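PDB 3HDU: putative thioesterase from Syntrophus aciditrophicus SB, which probably hydrolyses thioesters, as a member of the hot-dog-fold thioesterase superfamily. Local coordinates for residues 55-58 with 59-62; 76-79 with 80-84. All coordinates share one frame; numbering follows the deposited sequence.

Interaction 1 of 2, residues 55-58 with 59-62; sequences NAIR and RMLY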
# COMPACT_ATOMS: atom_id res chain seq x y z
N ASN A 55 20.47 21.43 -16.46
CA ASN A 55 20.17 21.73 -15.06
C ASN A 55 20.68 20.56 -14.22
O ASN A 55 20.39 19.40 -14.54
CB ASN A 55 18.67 21.98 -14.84
CG ASN A 55 18.35 22.45 -13.42
OD1 ASN A 55 18.38 21.67 -12.47
ND2 ASN A 55 18.01 23.73 -13.28
N ALA A 56 21.42 20.88 -13.15
CA ALA A 56 22.02 19.88 -12.25
C ALA A 56 21.05 18.85 -11.64
O ALA A 56 21.47 17.73 -11.38
CB ALA A 56 22.81 20.58 -11.13
N ILE A 57 19.79 19.24 -11.44
CA ILE A 57 18.74 18.36 -10.88
C ILE A 57 17.54 18.25 -11.84
O ILE A 57 16.37 18.31 -11.43
CB ILE A 57 18.33 18.80 -9.44
CG1 ILE A 57 17.83 20.26 -9.39
CG2 ILE A 57 19.52 18.64 -8.50
CD1 ILE A 57 17.24 20.66 -8.06
N ARG A 58 17.84 18.03 -13.13
CA ARG A 58 16.84 17.92 -14.20
C ARG A 58 15.85 16.79 -13.95
O ARG A 58 14.64 17.03 -13.91
CB ARG A 58 17.52 17.71 -15.56
CG ARG A 58 16.57 17.76 -16.75
CD ARG A 58 17.25 17.47 -18.07
NE ARG A 58 16.25 17.45 -19.15
CZ ARG A 58 16.46 17.10 -20.42
NH1 ARG A 58 17.67 16.72 -20.85
NH2 ARG A 58 15.44 17.13 -21.27
N ARG A 59 16.38 15.58 -13.76
CA ARG A 59 15.56 14.36 -13.51
C ARG A 59 14.62 14.53 -12.32
O ARG A 59 13.47 14.10 -12.37
CB ARG A 59 16.44 13.13 -13.28
CG ARG A 59 17.30 12.73 -14.45
CD ARG A 59 18.16 11.53 -14.13
NE ARG A 59 19.22 11.38 -15.14
CZ ARG A 59 19.06 10.87 -16.36
NH1 ARG A 59 17.87 10.42 -16.80
NH2 ARG A 59 20.11 10.81 -17.18
N MSE A 60 15.14 15.17 -11.27
CA MSE A 60 14.41 15.45 -10.02
C MSE A 60 13.21 16.37 -10.29
O MSE A 60 12.09 16.03 -9.90
CB MSE A 60 15.36 16.09 -9.00
CG MSE A 60 14.86 16.15 -7.58
SE MSE A 60 16.20 16.94 -6.40
CE MSE A 60 17.58 15.55 -6.53
N LEU A 61 13.45 17.50 -10.96
CA LEU A 61 12.39 18.47 -11.32
C LEU A 61 11.25 17.85 -12.15
O LEU A 61 10.08 18.20 -11.95
CB LEU A 61 12.98 19.68 -12.06
CG LEU A 61 13.85 20.62 -11.22
CD1 LEU A 61 14.62 21.59 -12.11
CD2 LEU A 61 13.01 21.38 -10.20
N TYR A 62 11.60 16.94 -13.07
CA TYR A 62 10.60 16.18 -13.85
C TYR A 62 9.71 15.29 -12.97
O TYR A 62 8.56 15.03 -13.33
CB TYR A 62 11.26 15.37 -14.98
CG TYR A 62 11.53 16.15 -16.26
CD1 TYR A 62 12.36 17.28 -16.26
CD2 TYR A 62 10.97 15.75 -17.49
CE1 TYR A 62 12.62 18.00 -17.45
CE2 TYR A 62 11.22 16.45 -18.68
CZ TYR A 62 12.05 17.58 -18.66
OH TYR A 62 12.28 18.27 -19.83

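Interaction 2 of 2, residues 76-79 with 80-84; sequences LAAF and MGFQE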
# COMPACT_ATOMS: atom_id res chain seq x y z
N LEU A 76 -9.52 16.31 -13.08
CA LEU A 76 -10.48 16.45 -14.18
C LEU A 76 -11.35 15.20 -14.30
O LEU A 76 -12.56 15.31 -14.52
CB LEU A 76 -9.76 16.73 -15.50
CG LEU A 76 -10.59 16.95 -16.78
CD1 LEU A 76 -11.63 18.03 -16.58
CD2 LEU A 76 -9.67 17.29 -17.94
N ALA A 77 -10.75 14.01 -14.18
CA ALA A 77 -11.49 12.73 -14.21
C ALA A 77 -12.47 12.63 -13.04
O ALA A 77 -13.59 12.12 -13.21
CB ALA A 77 -10.55 11.54 -14.22
N ALA A 78 -12.04 13.10 -11.86
CA ALA A 78 -12.88 13.17 -10.65
C ALA A 78 -14.12 14.04 -10.90
O ALA A 78 -15.24 13.61 -10.61
CB ALA A 78 -12.09 13.71 -9.45
N PHE A 79 -13.90 15.23 -11.46
CA PHE A 79 -14.97 16.17 -11.85
C PHE A 79 -16.02 15.54 -12.78
O PHE A 79 -17.22 15.72 -12.56
CB PHE A 79 -14.37 17.43 -12.52
CG PHE A 79 -15.39 18.33 -13.18
CD1 PHE A 79 -16.13 19.23 -12.43
CD2 PHE A 79 -15.60 18.26 -14.57
CE1 PHE A 79 -17.08 20.06 -13.04
CE2 PHE A 79 -16.55 19.08 -15.19
CZ PHE A 79 -17.30 19.99 -14.43
N MSE A 80 -15.55 14.84 -13.81
CA MSE A 80 -16.44 14.17 -14.79
C MSE A 80 -17.28 13.05 -14.18
O MSE A 80 -18.39 12.79 -14.65
CB MSE A 80 -15.65 13.64 -16.00
CG MSE A 80 -14.99 14.73 -16.82
SE MSE A 80 -16.25 15.94 -17.65
CE MSE A 80 -15.02 17.35 -18.03
N GLY A 81 -16.74 12.39 -13.15
CA GLY A 81 -17.45 11.36 -12.42
C GLY A 81 -18.55 11.97 -11.55
O GLY A 81 -19.70 11.54 -11.63
N PHE A 82 -18.19 12.98 -10.75
CA PHE A 82 -19.14 13.65 -9.85
C PHE A 82 -20.28 14.40 -10.57
O PHE A 82 -21.42 14.34 -10.11
CB PHE A 82 -18.44 14.62 -8.88
CG PHE A 82 -17.62 13.95 -7.81
CD1 PHE A 82 -18.23 13.11 -6.87
CD2 PHE A 82 -16.25 14.21 -7.69
CE1 PHE A 82 -17.47 12.50 -5.85
CE2 PHE A 82 -15.48 13.61 -6.67
CZ PHE A 82 -16.10 12.75 -5.75
N GLN A 83 -19.97 15.09 -11.66
CA GLN A 83 -20.99 15.84 -12.42
C GLN A 83 -22.05 14.93 -13.07
O GLN A 83 -23.20 15.35 -13.23
CB GLN A 83 -20.36 16.81 -13.44
CG GLN A 83 -19.66 16.18 -14.65
CD GLN A 83 -20.59 15.76 -15.80
OE1 GLN A 83 -20.36 14.73 -16.43
NE2 GLN A 83 -21.63 16.54 -16.05
N GLU A 84 -21.65 13.70 -13.43
CA GLU A 84 -22.57 12.67 -13.97
C GLU A 84 -23.66 12.35 -12.93
O GLU A 84 -24.83 12.19 -13.30
CB GLU A 84 -21.77 11.40 -14.35
CG GLU A 84 -22.55 10.22 -14.98
CD GLU A 84 -22.89 10.40 -16.45
OE1 GLU A 84 -23.23 11.52 -16.89
OE2 GLU A 84 -22.84 9.38 -17.18

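Interaction 1 of 2, residues 55-58 with 59-62
Residues Ile57 and Leu61 open the first turn of helix 58-85: Leu61 N donates to Ile57 O at 3.1 Å, and Tyr62 N to Arg58 O at 3.2 Å, both as i to i+4 bonds. Ile57 is the N-cap residue. Ahead of it, Asn55 forms an Asx turn, its OD1 accepting from Ile57 N at 3.0 Å with an N-H...O angle of 156°. The same amide also touches Leu61: Asn55 OD1 lies 3.8 Å from Leu61 CD1, and the side chains cross at about a right angle. Replacing Asn55 by an alanine removes OD1, which would probably leave Ile57 N without this acceptor and open a gap beside Leu61 CD1. CB of Ile57 packs on CB of Met60 at 4.0 Å. Met60 is modelled as selenomethionine; a bend at chi3 (-65°) brings its CE near Ile57 CG2. On another side of the helix, Arg58 and Tyr62 run alongside each other and point the same way. Arg58 is extended, and its CG lies 4.0 Å from Tyr62 CE1. The guanidinium and ring planes are 70° apart, with the phenol oxygen at the guanidinium edge. Tyr62 OH hydrogen-bonds to Glu51 O, which also takes a weak bond from Arg58 NE. The chemistry is thus twofold: one side-chain bond braces the turn into the helix, and one loop carbonyl accepts from Tyr62 and, weakly, from Arg58.

Interaction 2 of 2, residues 76-79 with 80-84
The Phe79 ring takes contacts from two directions. CG of Gln83 lies over one face, 4.3 Å above the plane and offset toward the rim. CE of Met80 comes to the edge, in plane, at 3.6 Å from Phe79 CD2. The selenium of Met80, a selenomethionine, is 5.0 Å from the ring centroid and 71° off the ring normal, an oblique Met-aromatic contact. With chi1 at -64° CG of Met80 leans back over Leu76 O, and the chi2 bend sets SE and CE beside the ring; CE also touches Leu76 CD1 at 3.7 Å. Leu76 and Met80 lie side by side and point the same way. The Phe82 ring sits obliquely to the carbonyl of Ala78, with CE2 4.4 Å from Ala78 CB. The backbone is helical. Phe82 N bonds to Ala78 O at 3.0 Å, nearly straight, and Gln83 N to Phe79 O at 3.0 Å. Gly81 N divides between Ala77 O and a weak bond to Ala78 O. All eight touching residues are buried, and their side chains meet mostly through carbon atoms. Leu76, Phe79 and Met80 meet Val16 of helix 7-22, while Leu76, Ala77 and Met80 touch Val42 of strand 41-48. Ala78 and Phe82 lie on Ala133 of strand 132-141, and Phe79, Phe82 and Gln83 meet Met97 of helix 91-97. This part of helix 58-85 thus packs on two helices and two strands.

In the fold
Both contacts belong to helix 58-85, the long helix that packs against the antiparallel sheet in the hot-dog fold. Interaction 1 forms its start and interaction 2 lies near its end. Their centres are 33 Å apart and their nearest atoms about 18 Å apart. They lie on opposite sides of the chain's centre, the centre of interaction 1 about 22 Å and that of interaction 2 about 11 Å from it. Ile57, Met60 and Leu61 pack on Ile19, Tyr154 and Met72 of a second subunit, whereas the partners named for residues 76-83 belong to the same chain. Hot-dog thioesterases generally place their active sites at subunit interfaces, but nothing here ties either contact to catalysis.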